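PDB 3DCI: arylesterase, which probably hydrolyses ester bonds as a member of the SGNH (GDSL-like) hydrolase family, and binds zinc in the crystal. Local coordinates for residues H49-P52 with D53-A57; L92-A95 with L96-M100; S175-L178 with A179-R183; V208-A212 with S213-A217. All coordinates share one frame; numbering follows the deposited sequence. Where two conformers were deposited one is given.

Interaction 1. Residues H49-P52 with D53-A57; sequences HRWP and DVLEA
W51 and L55, one helical turn apart, lie side by side and point the same way, with CD2 of L55 at the edge of the indole near its plane, 4.0 Å from CZ3 of W51. The indole is swung in between the backbone N and the carbonyl carbon of its own residue (chi1 79°), and in that pose one of its faces receives CD of the following P52, 3.3 Å above the plane and offset toward the rim. With CG anti to its backbone N (chi1 177°), L55 extends CD2 to the indole edge. W51 thus has a proline over one face and a leucine methyl at its edge, while its NE1 is hydrogen-bonded to T34 OG1. V54 folds CG2 back over the N-cap residue, placing that methyl 3.2 Å from R50 O.

Backbone bonds run beneath these side chains in the first turn of helix 51-59. V54 N donates to R50 O at 2.9 Å, L55 N to W51 O at 2.8 Å, and E56 N to P52 O at 3.1 Å. P52 sits in the first turn, where its missing N-H costs no helical bond. The polar ends turn elsewhere: R50 NE reaches H45 O, and E56 OE2 takes the N-H of V65 on strand 63-69.

The turn has two characters: W51, P52 and L55 press apolar surface against the central parallel sheet, touching A28, V65 and I106, whereas D53 and E56 are partly exposed. Side-chain cohesion between W51 and L55 is apolar, while the directional bonds of the turn are all main-chain.

Interaction 2. Residues L92-A95 with L96-M100; sequences LEVA and LSCHM
L92 overlaps L96 one turn further along helix 88-99, its CD1 lying 4.0 Å from CG of L96 as the two isobutyl groups cross at a slant. Their first torsions differ: CG of L92 is anti to its backbone N (chi1 178°), whereas CG of L96 sits beside the backbone N (chi1 -66°) and comes to 3.3 Å from L92 O, the same carbonyl that accepts L96 N at 2.8 Å. On another side of the helix V94 CG1 meets C98 SG at 4.1 Å.

This helix packs on the central parallel sheet of the SGNH hydrolase fold: L92 and A95 rest on L27 of strand 24-30, while L92 and L96 also meet helix 122-138 through L132 and I135. Its C-terminal turn is less regular. H99 N reaches A95 O in a weak, bent bond (133°), whereas M100 N returns to L96 O at 2.9 Å. The H99 ring slants across A95 O, its CD2 3.2 Å away, and CB of C98 lies above one ring face, toward its rim. H99 stacks with H66, and its NE2 is hydrogen-bonded to E68 OE2 of its own chain. Where the helix ends, M100 O accepts from W35 NE1 of the second subunit, another copy of this protein.

Interaction 3. Residues S175-L178 with A179-R183; sequences SMRL and APLYR
L178 and Y182 run alongside each other in the first turn of helix 178-189, the leucine CD2 4.0 Å from CE1 of the phenol ring. The tyrosine's CG lies anti to its carbonyl carbon (chi1 -78°), which folds the start of the ring over the leucine carbonyl: CG of Y182 is 3.2 Å from L178 O, and L178 C lies over one ring face. The same oxygen accepts Y182 N at 2.8 Å.

R177 and L181 make the second pair. The arginine chain bends at chi3 (69°), bringing its guanidinium across the leucine with CD1 of L181 over one face, 3.9 Å from NH2. L181 N donates to R177 O at 3.1 Å.

A type I beta turn, S175 to L178, leads from helix 172-175 into this helix. A water spans the junction, donating to S175 O at 2.8 Å and accepting from A179 N at 2.9 Å. It thereby serves an early amide of the new helix. P180 lacks an N-H, and its CD rests against the carbonyl oxygens of both M176 and R177.

Further out, the arginine's NH1 is gripped by a salt bridge to E123 and a hydrogen bond to Q174, which should restrict the group that L181 covers. Y182 OH is hydrogen-bonded to L109 O. Its ring reaches I152 and A154 of strand 149-154 and F193 of strand 192-195, while L178 and Y182 both touch A125 of helix 122-138.

Interaction 4. Residues V208-A212 with S213-A217; sequences VHLDA and SATAA. With ACY (acetic acid), chain M.
The loop before helix 212-229 carries H209, the histidine of a probable Ser-His-Asp triad with S32 and D206 as in other SGNH hydrolases, and ends in an N-cap at D211. H209 NE2 donates to OXT of a bound acetic acid at 2.9 Å. That oxygen lies in the plane of the imidazole at its edge, and the bond is fairly straight (161°). The acetic acid, probably from the crystallisation liquor, is also held by the backbone N-H groups of S32 and G72 and by N112 ND2, a set of donors consistent with an oxyanion hole. ND1 of H209 is hydrogen-bonded to D206, and CG1 of V208 covers the centre of one ring face.

Two residues on, D211 turns its carboxylate in between its own N and carbonyl carbon (chi1 65°), a rotation that carries OD1 back to the helix start, where it caps A214 N at 3.0 Å, met nearly end-on to the C-O bond. D211 O accepts twice from T215: from N at 3.0 Å and, from above the carbonyl plane, from OG1 at 2.7 Å. T215 OG1 also lies 3.3 Å from CB of L210, where the two side chains cross at an angle. The leucine's CD2 reaches CB of A214 at 4.2 Å.

L210 O accepts from H45 NE2, and the L210 side chain packs on L33 of helix 32-35. T215 touches H45 and A212 touches H49, just ahead of helix 51-59, while the chain arrives from strand 192-195.

Interactions 1 and 4 meet directly, their centres 12 Å apart: T215 CG2 lies 3.4 Å from H49 O, and CB of W51 is 3.4 Å from T215 O, joining the starts of helices 51-59 and 212-229. Interaction 3 comes within about 8 Å of interaction 4 at the nearest atoms. Interaction 2 stands apart, about 26 Å between centres from both 3 and 4, which lie across the chain's centre from it. Interaction 4 alone includes a member of the probable triad and touches the acetic acid. The zinc ion, bound by H192 and D228, is about 14 Å from the side chain of L55 in interaction 1, and the side chain of Y182 in interaction 3 is about 11 Å from that of H192.

Interaction 1. Residues H49-P52 with D53-A57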
ATOM      1  N   HIS A  49     -11.792  25.571  23.476  1.00 33.22           N
ATOM      2  CA  HIS A  49     -12.654  25.879  22.343  1.00 32.60           C
ATOM      3  C   HIS A  49     -12.802  24.747  21.333  1.00 32.32           C
ATOM      4  O   HIS A  49     -13.579  24.894  20.401  1.00 33.33           O
ATOM      5  CB  HIS A  49     -12.163  27.156  21.637  1.00 33.87           C
ATOM      6  CG  HIS A  49     -12.345  28.393  22.462  1.00 35.29           C
ATOM      7  ND1 HIS A  49     -11.334  29.304  22.678  1.00 38.21           N
ATOM      8  CD2 HIS A  49     -13.418  28.850  23.149  1.00 37.55           C
ATOM      9  CE1 HIS A  49     -11.779  30.272  23.460  1.00 39.32           C
ATOM     10  NE2 HIS A  49     -13.040  30.014  23.769  1.00 38.65           N
ATOM     11  N   ARG A  50     -12.095  23.627  21.508  1.00 30.43           N
ATOM     12  CA  ARG A  50     -12.170  22.513  20.549  1.00 30.03           C
ATOM     13  C   ARG A  50     -13.450  21.720  20.768  1.00 28.77           C
ATOM     14  O   ARG A  50     -13.832  21.471  21.910  1.00 28.32           O
ATOM     15  CB  ARG A  50     -10.993  21.568  20.739  1.00 29.55           C
ATOM     16  CG  ARG A  50      -9.651  22.162  20.419  1.00 30.49           C
ATOM     17  CD  ARG A  50      -8.550  21.205  20.860  1.00 30.43           C
ATOM     18  NE  ARG A  50      -7.348  21.980  21.052  1.00 33.83           N
ATOM     19  CZ  ARG A  50      -6.305  21.588  21.757  1.00 31.53           C
ATOM     20  NH1 ARG A  50      -6.288  20.391  22.355  1.00 31.67           N
ATOM     21  NH2 ARG A  50      -5.284  22.407  21.852  1.00 31.93           N
ATOM     22  N   TRP A  51     -14.118  21.303  19.700  1.00 27.21           N
ATOM     23  CA  TRP A  51     -15.461  20.780  19.899  1.00 26.63           C
ATOM     24  C   TRP A  51     -15.487  19.489  20.745  1.00 26.12           C
ATOM     25  O   TRP A  51     -16.371  19.350  21.570  1.00 25.24           O
ATOM     26  CB  TRP A  51     -16.274  20.715  18.589  1.00 26.32           C
ATOM     27  CG  TRP A  51     -16.022  19.598  17.640  1.00 26.29           C
ATOM     28  CD1 TRP A  51     -15.399  19.688  16.422  1.00 25.01           C
ATOM     29  CD2 TRP A  51     -16.440  18.231  17.777  1.00 25.64           C
ATOM     30  NE1 TRP A  51     -15.393  18.459  15.805  1.00 27.62           N
ATOM     31  CE2 TRP A  51     -16.016  17.547  16.614  1.00 24.99           C
ATOM     32  CE3 TRP A  51     -17.116  17.514  18.777  1.00 26.60           C
ATOM     33  CZ2 TRP A  51     -16.239  16.202  16.426  1.00 25.93           C
ATOM     34  CZ3 TRP A  51     -17.339  16.169  18.579  1.00 26.57           C
ATOM     35  CH2 TRP A  51     -16.907  15.529  17.420  1.00 26.11           C
ATOM     36  N   PRO A  52     -14.530  18.544  20.532  1.00 25.84           N
ATOM     37  CA  PRO A  52     -14.544  17.363  21.404  1.00 26.77           C
ATOM     38  C   PRO A  52     -14.361  17.649  22.902  1.00 27.23           C
ATOM     39  O   PRO A  52     -15.086  17.067  23.702  1.00 27.40           O
ATOM     40  CB  PRO A  52     -13.408  16.478  20.848  1.00 26.01           C
ATOM     41  CG  PRO A  52     -13.218  16.947  19.440  1.00 25.90           C
ATOM     42  CD  PRO A  52     -13.495  18.427  19.486  1.00 24.57           C
ATOM     43  N   ASP A  53     -13.433  18.535  23.270  1.00 28.33           N
ATOM     44  CA  ASP A  53     -13.257  18.958  24.675  1.00 27.93           C
ATOM     45  C   ASP A  53     -14.460  19.705  25.238  1.00 27.77           C
ATOM     46  O   ASP A  53     -14.819  19.535  26.418  1.00 27.60           O
ATOM     47  CB  ASP A  53     -12.047  19.888  24.825  1.00 29.09           C
ATOM     48  CG  ASP A  53     -11.665  20.124  26.292  1.00 31.95           C
ATOM     49  OD1 ASP A  53     -11.007  19.214  26.862  1.00 41.05           O
ATOM     50  OD2 ASP A  53     -12.025  21.197  26.889  1.00 41.35           O
ATOM     51  N   VAL A  54     -15.040  20.585  24.427  1.00 27.49           N
ATOM     52  CA  VAL A  54     -16.270  21.298  24.799  1.00 26.68           C
ATOM     53  C   VAL A  54     -17.405  20.309  25.033  1.00 26.86           C
ATOM     54  O   VAL A  54     -18.046  20.344  26.067  1.00 27.19           O
ATOM     55  CB  VAL A  54     -16.693  22.334  23.723  1.00 26.85           C
ATOM     56  CG1 VAL A  54     -18.070  22.944  24.026  1.00 26.04           C
ATOM     57  CG2 VAL A  54     -15.653  23.448  23.613  1.00 26.44           C
ATOM     58  N   LEU A  55     -17.627  19.399  24.087  1.00 26.27           N
ATOM     59  CA  LEU A  55     -18.660  18.372  24.239  1.00 26.47           C
ATOM     60  C   LEU A  55     -18.485  17.591  25.553  1.00 26.58           C
ATOM     61  O   LEU A  55     -19.454  17.389  26.294  1.00 26.63           O
ATOM     62  CB  LEU A  55     -18.658  17.412  23.017  1.00 25.96           C
ATOM     63  CG  LEU A  55     -19.642  16.245  23.097  1.00 25.76           C
ATOM     64  CD1 LEU A  55     -21.093  16.770  23.154  1.00 21.70           C
ATOM     65  CD2 LEU A  55     -19.424  15.279  21.924  1.00 24.53           C
ATOM     66  N   GLU A  56     -17.256  17.166  25.846  1.00 27.08           N
ATOM     67  CA  GLU A  56     -16.976  16.442  27.084  1.00 27.94           C
ATOM     68  C   GLU A  56     -17.291  17.263  28.329  1.00 28.09           C
ATOM     69  O   GLU A  56     -17.916  16.770  29.263  1.00 28.02           O
ATOM     70  CB  GLU A  56     -15.509  15.998  27.138  1.00 28.22           C
ATOM     71  CG  GLU A  56     -15.157  15.133  28.364  1.00 28.68           C
ATOM     72  CD  GLU A  56     -13.705  14.673  28.336  1.00 30.66           C
ATOM     73  OE1 GLU A  56     -12.868  15.387  28.924  1.00 35.90           O
ATOM     74  OE2 GLU A  56     -13.391  13.639  27.698  1.00 31.03           O
ATOM     75  N   ALA A  57     -16.834  18.507  28.354  1.00 28.49           N
ATOM     76  CA  ALA A  57     -17.146  19.423  29.469  1.00 29.25           C
ATOM     77  C   ALA A  57     -18.664  19.619  29.635  1.00 29.50           C
ATOM     78  O   ALA A  57     -19.173  19.636  30.745  1.00 29.38           O
ATOM     79  CB  ALA A  57     -16.459  20.768  29.253  1.00 29.09           C
TER

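Interaction 2. Residues L92-A95 with L96-M100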
ATOM      1  N   LEU A  92      -9.827   5.047  11.080  1.00 26.43           N
ATOM      2  CA  LEU A  92     -10.995   4.744  11.893  1.00 25.55           C
ATOM      3  C   LEU A  92     -10.856   3.375  12.507  1.00 25.61           C
ATOM      4  O   LEU A  92     -11.116   3.203  13.696  1.00 24.48           O
ATOM      5  CB  LEU A  92     -12.303   4.830  11.106  1.00 25.90           C
ATOM      6  CG  LEU A  92     -13.580   4.486  11.888  1.00 26.17           C
ATOM      7  CD1 LEU A  92     -13.695   5.351  13.143  1.00 25.72           C
ATOM      8  CD2 LEU A  92     -14.799   4.613  10.994  1.00 25.19           C
ATOM      9  N   GLU A  93     -10.392   2.408  11.716  1.00 25.52           N
ATOM     10  CA  GLU A  93     -10.138   1.071  12.229  1.00 26.03           C
ATOM     11  C   GLU A  93      -9.146   1.090  13.402  1.00 25.10           C
ATOM     12  O   GLU A  93      -9.344   0.400  14.388  1.00 24.28           O
ATOM     13  CB  GLU A  93      -9.607   0.166  11.114  1.00 26.20           C
ATOM     14  CG  GLU A  93     -10.650  -0.177  10.079  1.00 26.95           C
ATOM     15  CD  GLU A  93     -10.094  -0.873   8.853  1.00 30.14           C
ATOM     16  OE1 GLU A  93      -8.840  -0.989   8.678  1.00 32.82           O
ATOM     17  OE2 GLU A  93     -10.951  -1.309   8.042  1.00 36.89           O
ATOM     18  N   VAL A  94      -8.075   1.863  13.283  1.00 25.47           N
ATOM     19  CA  VAL A  94      -7.092   1.985  14.372  1.00 25.23           C
ATOM     20  C   VAL A  94      -7.704   2.656  15.614  1.00 25.65           C
ATOM     21  O   VAL A  94      -7.455   2.241  16.761  1.00 24.46           O
ATOM     22  CB  VAL A  94      -5.877   2.802  13.900  1.00 25.97           C
ATOM     23  CG1 VAL A  94      -4.950   3.234  15.071  1.00 25.61           C
ATOM     24  CG2 VAL A  94      -5.101   2.038  12.811  1.00 23.45           C
ATOM     25  N   ALA A  95      -8.471   3.708  15.376  1.00 25.08           N
ATOM     26  CA  ALA A  95      -9.174   4.406  16.441  1.00 25.24           C
ATOM     27  C   ALA A  95     -10.133   3.493  17.193  1.00 24.57           C
ATOM     28  O   ALA A  95     -10.257   3.589  18.435  1.00 24.90           O
ATOM     29  CB  ALA A  95      -9.931   5.653  15.884  1.00 24.20           C
ATOM     30  N   LEU A  96     -10.884   2.698  16.451  1.00 24.30           N
ATOM     31  CA  LEU A  96     -11.821   1.748  17.066  1.00 24.82           C
ATOM     32  C   LEU A  96     -11.062   0.739  17.918  1.00 25.15           C
ATOM     33  O   LEU A  96     -11.446   0.474  19.030  1.00 24.69           O
ATOM     34  CB  LEU A  96     -12.670   1.044  16.037  1.00 24.22           C
ATOM     35  CG  LEU A  96     -13.676   1.899  15.248  1.00 23.95           C
ATOM     36  CD1 LEU A  96     -14.260   1.065  14.116  1.00 23.08           C
ATOM     37  CD2 LEU A  96     -14.772   2.481  16.123  1.00 21.84           C
ATOM     38  N   SER A  97      -9.946   0.228  17.432  1.00 25.39           N
ATOM     39  CA  SER A  97      -9.189  -0.731  18.230  1.00 26.17           C
ATOM     40  C   SER A  97      -8.545  -0.081  19.471  1.00 26.10           C
ATOM     41  O   SER A  97      -8.506  -0.673  20.540  1.00 26.13           O
ATOM     42  CB  SER A  97      -8.117  -1.388  17.393  1.00 26.83           C
ATOM     43  OG  SER A  97      -7.288  -2.223  18.189  1.00 28.88           O
ATOM     44  N   CYS A  98      -8.038   1.133  19.324  1.00 26.15           N
ATOM     45  CA  CYS A  98      -7.358   1.791  20.424  1.00 26.11           C
ATOM     46  C   CYS A  98      -8.323   2.146  21.559  1.00 25.53           C
ATOM     47  O   CYS A  98      -7.930   2.182  22.730  1.00 24.25           O
ATOM     48  CB  CYS A  98      -6.671   3.060  19.957  1.00 25.88           C
ATOM     49  SG  CYS A  98      -5.102   2.737  19.122  1.00 27.59           S
ATOM     50  N   HIS A  99      -9.565   2.434  21.202  1.00 25.53           N
ATOM     51  CA  HIS A  99     -10.482   3.029  22.170  1.00 26.05           C
ATOM     52  C   HIS A  99     -11.682   2.171  22.514  1.00 26.20           C
ATOM     53  O   HIS A  99     -12.407   2.492  23.435  1.00 25.86           O
ATOM     54  CB  HIS A  99     -10.913   4.409  21.690  1.00 26.21           C
ATOM     55  CG  HIS A  99      -9.764   5.344  21.513  1.00 26.59           C
ATOM     56  ND1 HIS A  99      -8.965   5.732  22.567  1.00 26.89           N
ATOM     57  CD2 HIS A  99      -9.219   5.895  20.401  1.00 27.23           C
ATOM     58  CE1 HIS A  99      -7.995   6.509  22.114  1.00 29.64           C
ATOM     59  NE2 HIS A  99      -8.124   6.619  20.805  1.00 29.35           N
HETATM   60  N   MSE A 100     -11.894   1.083  21.796  1.00 26.11           N
HETATM   61  CA  MSE A 100     -12.922   0.125  22.199  1.00 27.23           C
HETATM   62  C   MSE A 100     -12.707  -0.381  23.628  1.00 26.60           C
HETATM   63  O   MSE A 100     -11.574  -0.484  24.081  1.00 26.03           O
HETATM   64  CB  MSE A 100     -12.949  -1.072  21.259  1.00 26.46           C
HETATM   65  CG  MSE A 100     -11.714  -1.953  21.312  1.00 27.21           C
HETATM   66 SE   MSE A 100     -11.800  -3.284  19.906  0.80 30.40          SE
HETATM   67  CE  MSE A 100     -10.117  -4.212  20.196  1.00 27.23           C
TER

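Interaction 3. Residues S175-L178 with A179-R183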
ATOM      1  N   SER A 175     -20.592  21.523  -1.063  1.00 28.64           N
ATOM      2  CA  SER A 175     -20.514  21.438   0.391  1.00 29.38           C
ATOM      3  C   SER A 175     -21.904  21.509   1.039  1.00 29.86           C
ATOM      4  O   SER A 175     -22.130  20.917   2.094  1.00 28.82           O
ATOM      5  CB  SER A 175     -19.634  22.553   0.947  1.00 29.07           C
ATOM      6  OG  SER A 175     -20.233  23.826   0.757  1.00 30.62           O
HETATM    7  N   MSE A 176     -22.819  22.243   0.388  1.00 30.59           N
HETATM    8  CA  MSE A 176     -24.182  22.430   0.883  0.70 31.43           C
HETATM    9  C   MSE A 176     -25.042  21.184   0.676  1.00 30.73           C
HETATM   10  O   MSE A 176     -26.131  21.061   1.252  1.00 31.23           O
HETATM   11  CB  MSE A 176     -24.838  23.625   0.183  0.70 31.78           C
HETATM   12  CG  MSE A 176     -24.294  24.998   0.586  0.70 32.36           C
HETATM   13 SE   MSE A 176     -25.201  26.379  -0.434  0.60 39.15          SE
HETATM   14  CE  MSE A 176     -24.454  27.988   0.395  0.70 34.88           C
ATOM     15  N   ARG A 177     -24.568  20.258  -0.150  1.00 30.01           N
ATOM     16  CA  ARG A 177     -25.254  18.994  -0.373  1.00 29.85           C
ATOM     17  C   ARG A 177     -24.964  17.964   0.725  1.00 28.81           C
ATOM     18  O   ARG A 177     -25.638  16.938   0.811  1.00 27.85           O
ATOM     19  CB  ARG A 177     -24.865  18.384  -1.730  1.00 29.67           C
ATOM     20  CG  ARG A 177     -25.327  19.138  -2.989  1.00 30.35           C
ATOM     21  CD  ARG A 177     -24.757  18.430  -4.246  1.00 30.96           C
ATOM     22  NE  ARG A 177     -25.364  17.106  -4.466  1.00 33.30           N
ATOM     23  CZ  ARG A 177     -24.833  16.103  -5.185  1.00 33.93           C
ATOM     24  NH1 ARG A 177     -23.642  16.220  -5.785  1.00 33.79           N
ATOM     25  NH2 ARG A 177     -25.503  14.951  -5.314  1.00 31.95           N
ATOM     26  N   LEU A 178     -23.944  18.207   1.544  1.00 28.24           N
ATOM     27  CA  LEU A 178     -23.537  17.215   2.529  1.00 27.81           C
ATOM     28  C   LEU A 178     -24.617  16.986   3.588  1.00 27.51           C
ATOM     29  O   LEU A 178     -24.891  15.836   3.943  1.00 27.96           O
ATOM     30  CB  LEU A 178     -22.195  17.585   3.181  1.00 27.62           C
ATOM     31  CG  LEU A 178     -20.969  17.564   2.263  1.00 28.42           C
ATOM     32  CD1 LEU A 178     -19.699  18.044   2.999  1.00 28.11           C
ATOM     33  CD2 LEU A 178     -20.733  16.175   1.679  1.00 27.99           C
ATOM     34  N   ALA A 179     -25.245  18.053   4.075  1.00 27.13           N
ATOM     35  CA  ALA A 179     -26.301  17.919   5.098  1.00 26.76           C
ATOM     36  C   ALA A 179     -27.463  17.015   4.624  1.00 26.40           C
ATOM     37  O   ALA A 179     -27.712  15.968   5.233  1.00 26.56           O
ATOM     38  CB  ALA A 179     -26.808  19.262   5.543  1.00 26.01           C
ATOM     39  N   PRO A 180     -28.142  17.383   3.523  1.00 26.13           N
ATOM     40  CA  PRO A 180     -29.257  16.536   3.092  1.00 25.95           C
ATOM     41  C   PRO A 180     -28.852  15.125   2.677  1.00 25.41           C
ATOM     42  O   PRO A 180     -29.624  14.197   2.906  1.00 24.49           O
ATOM     43  CB  PRO A 180     -29.862  17.310   1.905  1.00 26.05           C
ATOM     44  CG  PRO A 180     -28.794  18.220   1.454  1.00 26.47           C
ATOM     45  CD  PRO A 180     -27.990  18.566   2.657  1.00 26.02           C
ATOM     46  N   LEU A 181     -27.674  14.949   2.074  1.00 24.78           N
ATOM     47  CA  LEU A 181     -27.235  13.604   1.693  1.00 25.09           C
ATOM     48  C   LEU A 181     -26.890  12.759   2.924  1.00 24.65           C
ATOM     49  O   LEU A 181     -27.198  11.560   2.969  1.00 23.97           O
ATOM     50  CB  LEU A 181     -26.037  13.638   0.714  1.00 25.30           C
ATOM     51  CG  LEU A 181     -26.312  14.126  -0.724  1.00 27.19           C
ATOM     52  CD1 LEU A 181     -25.008  14.258  -1.523  1.00 27.08           C
ATOM     53  CD2 LEU A 181     -27.306  13.217  -1.459  1.00 29.04           C
ATOM     54  N   TYR A 182     -26.207  13.371   3.894  1.00 24.83           N
ATOM     55  CA  TYR A 182     -25.855  12.668   5.137  1.00 24.61           C
ATOM     56  C   TYR A 182     -27.088  12.354   5.969  1.00 24.76           C
ATOM     57  O   TYR A 182     -27.155  11.316   6.611  1.00 25.72           O
ATOM     58  CB  TYR A 182     -24.892  13.494   5.993  1.00 24.56           C
ATOM     59  CG  TYR A 182     -23.439  13.503   5.586  1.00 24.00           C
ATOM     60  CD1 TYR A 182     -23.011  13.006   4.354  1.00 26.08           C
ATOM     61  CD2 TYR A 182     -22.503  14.099   6.403  1.00 24.99           C
ATOM     62  CE1 TYR A 182     -21.675  13.046   3.997  1.00 24.52           C
ATOM     63  CE2 TYR A 182     -21.155  14.151   6.045  1.00 24.65           C
ATOM     64  CZ  TYR A 182     -20.756  13.632   4.848  1.00 24.61           C
ATOM     65  OH  TYR A 182     -19.430  13.707   4.528  1.00 25.22           O
ATOM     66  N   ARG A 183     -28.041  13.273   5.985  1.00 25.51           N
ATOM     67  CA  ARG A 183     -29.320  13.037   6.652  1.00 25.66           C
ATOM     68  C   ARG A 183     -30.001  11.819   6.083  1.00 25.37           C
ATOM     69  O   ARG A 183     -30.463  10.960   6.829  1.00 25.15           O
ATOM     70  CB  ARG A 183     -30.222  14.247   6.509  1.00 24.86           C
ATOM     71  CG  ARG A 183     -31.521  14.184   7.326  1.00 26.53           C
ATOM     72  CD  ARG A 183     -32.396  15.400   7.013  1.00 28.58           C
ATOM     73  NE  ARG A 183     -32.101  16.493   7.932  1.00 33.10           N
ATOM     74  CZ  ARG A 183     -31.462  17.623   7.626  1.00 36.28           C
ATOM     75  NH1 ARG A 183     -31.243  18.521   8.588  1.00 36.95           N
ATOM     76  NH2 ARG A 183     -31.046  17.892   6.386  1.00 38.19           N
TER
HETATM   77  O   HOH W   1     -24.136  20.704   4.013  1.00 25.99           O

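Interaction 4. Residues V208-A212 with S213-A217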
ATOM      1  N   VAL A 208     -13.341  28.042   4.616  1.00 29.20           N
ATOM      2  CA  VAL A 208     -13.377  26.593   4.881  1.00 29.12           C
ATOM      3  C   VAL A 208     -13.350  26.221   6.383  1.00 29.53           C
ATOM      4  O   VAL A 208     -14.182  25.447   6.853  1.00 29.28           O
ATOM      5  CB  VAL A 208     -12.224  25.874   4.120  1.00 29.69           C
ATOM      6  CG1 VAL A 208     -12.149  24.388   4.483  1.00 29.03           C
ATOM      7  CG2 VAL A 208     -12.384  26.085   2.600  1.00 28.03           C
ATOM      8  N   HIS A 209     -12.403  26.783   7.123  1.00 29.98           N
ATOM      9  CA  HIS A 209     -12.190  26.437   8.525  1.00 30.41           C
ATOM     10  C   HIS A 209     -13.036  27.265   9.474  1.00 30.08           C
ATOM     11  O   HIS A 209     -13.714  28.178   9.046  1.00 29.37           O
ATOM     12  CB  HIS A 209     -10.697  26.552   8.867  1.00 31.52           C
ATOM     13  CG  HIS A 209      -9.865  25.558   8.130  1.00 33.89           C
ATOM     14  ND1 HIS A 209      -9.166  25.877   6.984  1.00 35.97           N
ATOM     15  CD2 HIS A 209      -9.688  24.230   8.324  1.00 35.58           C
ATOM     16  CE1 HIS A 209      -8.577  24.789   6.516  1.00 37.93           C
ATOM     17  NE2 HIS A 209      -8.874  23.775   7.311  1.00 35.45           N
ATOM     18  N   LEU A 210     -12.997  26.906  10.757  1.00 29.86           N
ATOM     19  CA  LEU A 210     -13.856  27.507  11.784  1.00 29.81           C
ATOM     20  C   LEU A 210     -13.060  28.315  12.814  1.00 29.44           C
ATOM     21  O   LEU A 210     -12.015  27.866  13.287  1.00 28.49           O
ATOM     22  CB  LEU A 210     -14.639  26.410  12.510  1.00 29.35           C
ATOM     23  CG  LEU A 210     -15.505  25.508  11.648  1.00 30.02           C
ATOM     24  CD1 LEU A 210     -15.961  24.290  12.465  1.00 31.81           C
ATOM     25  CD2 LEU A 210     -16.677  26.319  11.125  1.00 30.76           C
ATOM     26  N   ASP A 211     -13.549  29.504  13.164  1.00 29.88           N
ATOM     27  CA  ASP A 211     -12.942  30.241  14.259  1.00 30.07           C
ATOM     28  C   ASP A 211     -13.272  29.542  15.598  1.00 29.95           C
ATOM     29  O   ASP A 211     -14.018  28.551  15.620  1.00 29.50           O
ATOM     30  CB  ASP A 211     -13.291  31.736  14.220  1.00 30.97           C
ATOM     31  CG  ASP A 211     -14.758  32.038  14.427  1.00 32.78           C
ATOM     32  OD1 ASP A 211     -15.527  31.189  14.912  1.00 33.15           O
ATOM     33  OD2 ASP A 211     -15.127  33.191  14.119  1.00 38.01           O
ATOM     34  N   ALA A 212     -12.686  30.026  16.690  1.00 29.52           N
ATOM     35  CA  ALA A 212     -12.828  29.373  18.006  1.00 30.01           C
ATOM     36  C   ALA A 212     -14.282  29.321  18.470  1.00 29.65           C
ATOM     37  O   ALA A 212     -14.728  28.305  19.011  1.00 29.46           O
ATOM     38  CB  ALA A 212     -11.961  30.107  19.073  1.00 30.08           C
ATOM     39  N   SER A 213     -14.998  30.428  18.251  1.00 29.25           N
ATOM     40  CA  SER A 213     -16.397  30.564  18.635  1.00 29.34           C
ATOM     41  C   SER A 213     -17.303  29.563  17.965  1.00 28.79           C
ATOM     42  O   SER A 213     -18.152  28.948  18.614  1.00 28.25           O
ATOM     43  CB  SER A 213     -16.913  31.947  18.245  1.00 29.66           C
ATOM     44  OG  SER A 213     -16.117  32.947  18.823  1.00 31.60           O
ATOM     45  N   ALA A 214     -17.134  29.430  16.652  1.00 28.27           N
ATOM     46  CA  ALA A 214     -17.946  28.531  15.854  1.00 27.93           C
ATOM     47  C   ALA A 214     -17.607  27.079  16.217  1.00 27.78           C
ATOM     48  O   ALA A 214     -18.484  26.199  16.214  1.00 26.36           O
ATOM     49  CB  ALA A 214     -17.678  28.787  14.392  1.00 28.75           C
ATOM     50  N   THR A 215     -16.330  26.838  16.526  1.00 27.21           N
ATOM     51  CA  THR A 215     -15.885  25.526  16.926  1.00 26.70           C
ATOM     52  C   THR A 215     -16.545  25.107  18.256  1.00 26.64           C
ATOM     53  O   THR A 215     -17.108  24.001  18.370  1.00 25.91           O
ATOM     54  CB  THR A 215     -14.335  25.421  16.957  1.00 26.80           C
ATOM     55  OG1 THR A 215     -13.812  25.841  15.683  1.00 27.20           O
ATOM     56  CG2 THR A 215     -13.900  23.947  17.174  1.00 27.45           C
ATOM     57  N   ALA A 216     -16.502  25.992  19.235  1.00 26.13           N
ATOM     58  CA  ALA A 216     -17.091  25.719  20.538  1.00 26.34           C
ATOM     59  C   ALA A 216     -18.613  25.574  20.456  1.00 26.40           C
ATOM     60  O   ALA A 216     -19.189  24.781  21.204  1.00 26.53           O
ATOM     61  CB  ALA A 216     -16.717  26.818  21.528  1.00 25.51           C
ATOM     62  N   ALA A 217     -19.262  26.328  19.553  1.00 26.22           N
ATOM     63  CA  ALA A 217     -20.718  26.220  19.369  1.00 26.05           C
ATOM     64  C   ALA A 217     -21.117  24.828  18.835  1.00 26.37           C
ATOM     65  O   ALA A 217     -22.197  24.324  19.144  1.00 26.36           O
ATOM     66  CB  ALA A 217     -21.239  27.319  18.474  1.00 25.53           C
TER
HETATM   67  C   ACY M 220      -9.257  20.135   6.896  1.00 31.61           C
HETATM   68  O   ACY M 220      -8.912  19.056   7.380  1.00 29.96           O
HETATM   69  OXT ACY M 220      -8.418  20.982   6.533  1.00 33.12           O
HETATM   70  CH3 ACY M 220     -10.727  20.465   6.714  1.00 32.23           C